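PDB 6VQ5: pheromome Binding Protein from Epiphyas postvittana, which probably binds odorants such as pheromones and may carry them as a small helical transport protein. Local coordinates for residues 107-110 with 111-115; 93-96 with 97-101; 51-54 with 55-59. One frame throughout, in Å; residues are numbered along the deposited sequence.

All three are contacts between successive turns of one helix, and each holds one cysteine of a disulfide. Interaction 1 starts helix 107-121, interaction 2 ends helix 84-100 and interaction 3 ends helix 46-58. All are partly buried. Interactions 1 and 3 are centred about 8 Å from the centre of the molecule. Interaction 2, at about 12 Å, is more of a surface contact. Its chemistry is the most polar, with a salt bridge and a histidine-glutamate pair. Interaction 1 relies on backbone bonds and aliphatic contacts; interaction 3 adds a serine hydroxyl on a backbone carbonyl. Interaction 1 touches both others, through Ile114 on Leu94 and Ala111 on Val53. Interactions 2 and 3 do not meet.

Interaction 1 of 3, residues 107-110 with 111-115; sequences QCMK and ALEIA
The first turns of helix 107-121 form this contact, with Lys110 and Ile114 one turn apart on the same face. Their side chains run side by side and point the same way. Lys110 CG lies 3.8 Å from Ile114 CD1. The lysine chain starts with CG opposite the backbone N, and this chi1 of -171° lays CG alongside Ile114; the chain bends only farther out, at chi3. Ile114 CG1 and CD1 also lie over the carbonyl oxygen of Lys110. Lys110 O accepts Ile114 N at 2.9 Å. The bond from Glu113 N to Met109 O, 3.0 Å long, is nearly straight. Leu112 N bonds to Cys108 O at 3.1 Å. Ala111 N reaches Gln107 O at 3.2 Å and makes a second, weak bond to Cys108 O. Glu113 CG rests 3.4 Å from Met109 O, while its carboxylate turns to a salt bridge with Lys116. At the start of the helix, Asp106 OD1 accepts Met109 N. Cys108 is joined to Cys50 of helix 46-58. The i to i+4 bonds are those of any alpha helix; the disulfide that ties it to another helix is characteristic of the PBP/GOBP fold.

Interaction 2 of 3, residues 93-96 with 97-101; sequences ILHE and CEKTH
A first torsion that sets CG opposite the backbone N (chi1 -175°) brings the His95 ring beside Glu98 and Lys99. Glu98 starts the same way (chi1 -174°) and stays extended beyond CG. Glu98 OE1 meets the ring edge in plane, and His95 ND1 gives it a weak hydrogen bond at 3.3 Å. Ring and carboxylate planes are 78° apart. The other carboxylate oxygen, OE2, is held by the backbone N of Ile68. Lys99 passes over one face of the ring, and its CD makes an off-centre CH-pi contact 4.2 Å from the His95 ring centroid. Lys99 NZ forms a salt bridge with Glu96 OE2 at 3.3 Å, weak as a hydrogen bond. Two donors grip Glu96 O from opposite faces of its plane: Thr100 OG1 at 2.8 Å and Thr100 N at 2.9 Å. Cys97 N bonds to Ile93 O at 3.1 Å, and Lys99 N to His95 O at 2.9 Å. His101, next after Thr100, is the first residue to leave helical geometry. This end of helix 84-100 lies against helix 107-121. The disulfide Cys97-Cys117 joins the two helices, and Leu94 packs on Ile114 and Phe118.

Interaction 3 of 3, residues 51-54 with 55-59; sequences AIVC and MSKKL
Hydrogen bonds tie Ser56 to Ile52, one turn back near the end of helix 46-58. Ile52 O is gripped twice, by Ser56 OG at 2.6 Å and by Ser56 N at 2.9 Å, from opposite faces of its plane. The hydroxyl sits opposite the carbonyl carbon of its own residue (chi1 -67°), which folds it back against the preceding turn. An alanine here lacks OG, and Ile52 O would probably be left with the backbone N as its one donor from this residue. Other backbone bonds continue the helix: Met55 N to Ala51 O at 2.9 Å, Lys57 N to Val53 O at 2.9 Å, nearly straight, and Lys58 N to Cys54 O at 3.2 Å. Apolar contacts come from the lysine stems. Lys57 runs beside Val53, with its CE 3.9 Å from Val53 CG1. Lys58 brings its CE to 3.8 Å from Cys54 SG. The charged end of Lys58 forms salt bridges with Glu22 and Glu18 of helix 13-23. The same helix supplies Cys19, the disulfide partner of Cys54, and Val15, which touches Met55. Against helix 107-121, Ile52 packs on Ala115 and Val53 on Ala111.

Interaction 1 of 3, residues 107-110 with 111-115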
loop_
_atom_site.group_PDB
_atom_site.type_symbol
_atom_site.label_atom_id
_atom_site.label_comp_id
_atom_site.label_asym_id
_atom_site.label_seq_id
_atom_site.Cartn_x
_atom_site.Cartn_y
_atom_site.Cartn_z
ATOM N N GLN A 107 0.918 12.364 -6.279
ATOM C CA GLN A 107 1.605 11.163 -5.724
ATOM C C GLN A 107 0.730 10.503 -4.657
ATOM O O GLN A 107 0.949 9.307 -4.396
ATOM C CB GLN A 107 2.982 11.514 -5.151
ATOM C CG GLN A 107 4.029 11.856 -6.204
ATOM C CD GLN A 107 5.311 12.294 -5.531
ATOM O OE1 GLN A 107 5.573 11.944 -4.375
ATOM N NE2 GLN A 107 6.128 13.070 -6.239
ATOM N N CYS A 108 -0.210 11.250 -4.062
ATOM C CA CYS A 108 -1.236 10.729 -3.121
ATOM C C CYS A 108 -2.237 9.840 -3.887
ATOM O O CYS A 108 -2.478 8.687 -3.455
ATOM C CB CYS A 108 -1.949 11.860 -2.383
ATOM S SG CYS A 108 -0.965 12.620 -1.060
ATOM N N MET A 109 -2.778 10.339 -5.005
ATOM C CA MET A 109 -3.722 9.595 -5.877
ATOM C C MET A 109 -2.995 8.409 -6.509
ATOM O O MET A 109 -3.588 7.313 -6.534
ATOM C CB MET A 109 -4.325 10.497 -6.956
ATOM C CG MET A 109 -5.336 11.511 -6.386
ATOM S SD MET A 109 -6.787 10.739 -5.540
ATOM C CE MET A 109 -7.485 9.815 -6.908
ATOM N N LYS A 110 -1.744 8.608 -6.936
ATOM C CA LYS A 110 -0.894 7.540 -7.523
ATOM C C LYS A 110 -0.797 6.363 -6.541
ATOM O O LYS A 110 -0.928 5.200 -6.994
ATOM C CB LYS A 110 0.498 8.065 -7.864
ATOM C CG LYS A 110 1.348 7.082 -8.656
ATOM C CD LYS A 110 2.636 7.640 -9.220
ATOM C CE LYS A 110 3.863 7.013 -8.596
ATOM N NZ LYS A 110 5.060 7.189 -9.452
ATOM N N ALA A 111 -0.587 6.639 -5.249
ATOM C CA ALA A 111 -0.406 5.605 -4.203
ATOM C C ALA A 111 -1.735 4.888 -3.945
ATOM O O ALA A 111 -1.737 3.646 -3.769
ATOM C CB ALA A 111 0.150 6.228 -2.947
ATOM N N LEU A 112 -2.837 5.631 -3.904
ATOM C CA LEU A 112 -4.171 5.017 -3.685
ATOM C C LEU A 112 -4.448 4.033 -4.829
ATOM O O LEU A 112 -4.810 2.880 -4.544
ATOM C CB LEU A 112 -5.244 6.105 -3.602
ATOM C CG LEU A 112 -6.651 5.603 -3.311
ATOM C CD1 LEU A 112 -6.650 4.761 -2.055
ATOM C CD2 LEU A 112 -7.626 6.752 -3.194
ATOM N N GLU A 113 -4.232 4.467 -6.074
ATOM C CA GLU A 113 -4.483 3.651 -7.284
ATOM C C GLU A 113 -3.561 2.422 -7.284
ATOM O O GLU A 113 -4.063 1.299 -7.481
ATOM C CB GLU A 113 -4.335 4.524 -8.537
ATOM C CG GLU A 113 -5.477 5.518 -8.718
ATOM C CD GLU A 113 -6.860 4.911 -8.503
ATOM O OE1 GLU A 113 -7.176 3.903 -9.223
ATOM O OE2 GLU A 113 -7.620 5.419 -7.614
ATOM N N ILE A 114 -2.265 2.594 -7.057
ATOM C CA ILE A 114 -1.332 1.427 -6.999
ATOM C C ILE A 114 -1.819 0.475 -5.902
ATOM O O ILE A 114 -1.836 -0.736 -6.160
ATOM C CB ILE A 114 0.138 1.863 -6.809
ATOM C CG1 ILE A 114 0.656 2.614 -8.039
ATOM C CG2 ILE A 114 1.028 0.674 -6.470
ATOM C CD1 ILE A 114 1.896 3.437 -7.785
ATOM N N ALA A 115 -2.212 1.000 -4.741
ATOM C CA ALA A 115 -2.625 0.188 -3.571
ATOM C C ALA A 115 -3.864 -0.646 -3.926
ATOM O O ALA A 115 -3.913 -1.833 -3.520
ATOM C CB ALA A 115 -2.877 1.070 -2.372
#

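Interaction 2 of 3, residues 93-96 with 97-101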
loop_
_atom_site.group_PDB
_atom_site.type_symbol
_atom_site.label_atom_id
_atom_site.label_comp_id
_atom_site.label_asym_id
_atom_site.label_seq_id
_atom_site.Cartn_x
_atom_site.Cartn_y
_atom_site.Cartn_z
ATOM N N ILE A 93 3.555 -8.231 -8.922
ATOM C CA ILE A 93 2.205 -7.610 -9.067
ATOM C C ILE A 93 2.296 -6.117 -8.716
ATOM O O ILE A 93 1.683 -5.310 -9.444
ATOM C CB ILE A 93 1.141 -8.368 -8.240
ATOM C CG1 ILE A 93 0.598 -9.576 -9.013
ATOM C CG2 ILE A 93 0.009 -7.447 -7.801
ATOM C CD1 ILE A 93 0.297 -10.772 -8.145
ATOM N N LEU A 94 3.021 -5.753 -7.660
ATOM C CA LEU A 94 3.143 -4.336 -7.213
ATOM C C LEU A 94 3.852 -3.525 -8.302
ATOM O O LEU A 94 3.408 -2.391 -8.563
ATOM C CB LEU A 94 3.900 -4.274 -5.881
ATOM C CG LEU A 94 4.132 -2.875 -5.308
ATOM C CD1 LEU A 94 2.810 -2.184 -5.006
ATOM C CD2 LEU A 94 5.006 -2.934 -4.072
ATOM N N HIS A 95 4.901 -4.084 -8.917
ATOM C CA HIS A 95 5.682 -3.407 -9.981
ATOM C C HIS A 95 4.775 -3.140 -11.179
ATOM O O HIS A 95 4.867 -2.041 -11.742
ATOM C CB HIS A 95 6.931 -4.218 -10.373
ATOM C CG HIS A 95 7.812 -3.510 -11.353
ATOM N ND1 HIS A 95 8.197 -2.186 -11.183
ATOM C CD2 HIS A 95 8.346 -3.912 -12.528
ATOM C CE1 HIS A 95 8.938 -1.813 -12.209
ATOM N NE2 HIS A 95 9.045 -2.856 -13.048
ATOM N N GLU A 96 3.936 -4.104 -11.562
ATOM C CA GLU A 96 3.103 -3.984 -12.786
ATOM C C GLU A 96 2.054 -2.892 -12.570
ATOM O O GLU A 96 1.845 -2.086 -13.487
ATOM C CB GLU A 96 2.529 -5.338 -13.198
ATOM C CG GLU A 96 3.399 -6.047 -14.232
ATOM C CD GLU A 96 3.742 -5.236 -15.482
ATOM O OE1 GLU A 96 3.021 -4.242 -15.756
ATOM O OE2 GLU A 96 4.725 -5.583 -16.182
ATOM N N CYS A 97 1.461 -2.846 -11.382
ATOM C CA CYS A 97 0.539 -1.775 -10.924
ATOM C C CYS A 97 1.233 -0.409 -11.002
ATOM O O CYS A 97 0.622 0.544 -11.538
ATOM C CB CYS A 97 0.097 -2.052 -9.495
ATOM S SG CYS A 97 -1.067 -3.430 -9.350
ATOM N N GLU A 98 2.462 -0.326 -10.479
ATOM C CA GLU A 98 3.322 0.889 -10.491
ATOM C C GLU A 98 3.544 1.363 -11.936
ATOM O O GLU A 98 3.376 2.565 -12.186
ATOM C CB GLU A 98 4.640 0.610 -9.773
ATOM C CG GLU A 98 5.512 1.839 -9.629
ATOM C CD GLU A 98 6.917 1.577 -9.115
ATOM O OE1 GLU A 98 7.469 0.481 -9.369
ATOM O OE2 GLU A 98 7.448 2.475 -8.450
ATOM N N LYS A 99 3.889 0.461 -12.856
ATOM C CA LYS A 99 4.024 0.793 -14.302
ATOM C C LYS A 99 2.678 1.315 -14.837
ATOM O O LYS A 99 2.669 2.401 -15.465
ATOM C CB LYS A 99 4.505 -0.415 -15.114
ATOM C CG LYS A 99 6.007 -0.651 -15.108
ATOM C CD LYS A 99 6.395 -2.004 -15.662
ATOM C CE LYS A 99 5.731 -2.315 -16.990
ATOM N NZ LYS A 99 6.520 -3.282 -17.792
ATOM N N THR A 100 1.587 0.579 -14.609
ATOM C CA THR A 100 0.251 0.891 -15.173
ATOM C C THR A 100 -0.136 2.327 -14.809
ATOM O O THR A 100 -0.642 3.032 -15.706
ATOM C CB THR A 100 -0.799 -0.115 -14.685
ATOM O OG1 THR A 100 -0.313 -1.392 -15.091
ATOM C CG2 THR A 100 -2.192 0.124 -15.229
ATOM N N HIS A 101 0.098 2.737 -13.557
ATOM C CA HIS A 101 -0.337 4.055 -13.024
ATOM C C HIS A 101 0.852 5.006 -12.840
ATOM O O HIS A 101 0.693 5.985 -12.087
ATOM C CB HIS A 101 -1.109 3.876 -11.714
ATOM C CG HIS A 101 -2.207 2.875 -11.792
ATOM N ND1 HIS A 101 -3.236 2.974 -12.705
ATOM C CD2 HIS A 101 -2.434 1.755 -11.076
ATOM C CE1 HIS A 101 -4.058 1.960 -12.544
ATOM N NE2 HIS A 101 -3.592 1.202 -11.543
#

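Interaction 3 of 3, residues 51-54 with 55-59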
loop_
_atom_site.group_PDB
_atom_site.type_symbol
_atom_site.label_atom_id
_atom_site.label_comp_id
_atom_site.label_asym_id
_atom_site.label_seq_id
_atom_site.Cartn_x
_atom_site.Cartn_y
_atom_site.Cartn_z
ATOM N N ALA A 51 -1.835 8.932 3.350
ATOM C CA ALA A 51 -1.505 8.006 4.458
ATOM C C ALA A 51 -0.559 6.903 3.962
ATOM O O ALA A 51 0.398 6.545 4.688
ATOM C CB ALA A 51 -2.768 7.430 5.050
ATOM N N ILE A 52 -0.799 6.386 2.758
ATOM C CA ILE A 52 -0.066 5.207 2.198
ATOM C C ILE A 52 1.320 5.662 1.723
ATOM O O ILE A 52 2.298 4.896 1.896
ATOM C CB ILE A 52 -0.888 4.525 1.086
ATOM C CG1 ILE A 52 -2.142 3.860 1.652
ATOM C CG2 ILE A 52 -0.036 3.522 0.337
ATOM C CD1 ILE A 52 -3.225 3.610 0.635
ATOM N N VAL A 53 1.412 6.870 1.166
ATOM C CA VAL A 53 2.722 7.502 0.828
ATOM C C VAL A 53 3.524 7.636 2.124
ATOM O O VAL A 53 4.644 7.111 2.173
ATOM C CB VAL A 53 2.538 8.855 0.115
ATOM C CG1 VAL A 53 3.841 9.630 -0.010
ATOM C CG2 VAL A 53 1.905 8.641 -1.248
ATOM N N CYS A 54 2.942 8.287 3.132
ATOM C CA CYS A 54 3.571 8.525 4.459
ATOM C C CYS A 54 4.096 7.205 5.035
ATOM O O CYS A 54 5.260 7.173 5.473
ATOM C CB CYS A 54 2.606 9.167 5.447
ATOM S SG CYS A 54 3.350 9.342 7.088
ATOM N N MET A 55 3.265 6.164 5.044
ATOM C CA MET A 55 3.625 4.860 5.652
ATOM C C MET A 55 4.722 4.209 4.807
ATOM O O MET A 55 5.672 3.664 5.405
ATOM C CB MET A 55 2.418 3.923 5.776
ATOM C CG MET A 55 1.388 4.364 6.811
ATOM S SD MET A 55 -0.137 3.356 6.710
ATOM C CE MET A 55 0.521 1.754 7.167
ATOM N N SER A 56 4.605 4.300 3.480
ATOM C CA SER A 56 5.550 3.697 2.499
ATOM C C SER A 56 6.960 4.274 2.710
ATOM O O SER A 56 7.915 3.488 2.836
ATOM C CB SER A 56 5.051 3.879 1.070
ATOM O OG SER A 56 3.859 3.126 0.840
ATOM N N LYS A 57 7.072 5.598 2.816
ATOM C CA LYS A 57 8.345 6.311 3.100
ATOM C C LYS A 57 8.959 5.807 4.412
ATOM O O LYS A 57 10.152 5.452 4.411
ATOM C CB LYS A 57 8.095 7.819 3.159
ATOM C CG LYS A 57 8.016 8.483 1.794
ATOM C CD LYS A 57 7.420 9.870 1.816
ATOM C CE LYS A 57 7.614 10.594 0.500
ATOM N NZ LYS A 57 6.982 11.934 0.512
ATOM N N LYS A 58 8.174 5.778 5.489
ATOM C CA LYS A 58 8.632 5.362 6.838
ATOM C C LYS A 58 9.069 3.896 6.836
ATOM O O LYS A 58 9.936 3.558 7.659
ATOM C CB LYS A 58 7.534 5.589 7.874
ATOM C CG LYS A 58 7.307 7.047 8.242
ATOM C CD LYS A 58 6.207 7.226 9.261
ATOM C CE LYS A 58 6.015 8.668 9.675
ATOM N NZ LYS A 58 7.191 9.188 10.395
ATOM N N LEU A 59 8.511 3.053 5.963
ATOM C CA LEU A 59 8.950 1.637 5.824
ATOM C C LEU A 59 9.996 1.523 4.712
ATOM O O LEU A 59 10.379 0.387 4.398
ATOM C CB LEU A 59 7.737 0.747 5.544
ATOM C CG LEU A 59 6.667 0.740 6.637
ATOM C CD1 LEU A 59 5.446 -0.043 6.187
ATOM C CD2 LEU A 59 7.224 0.174 7.937
#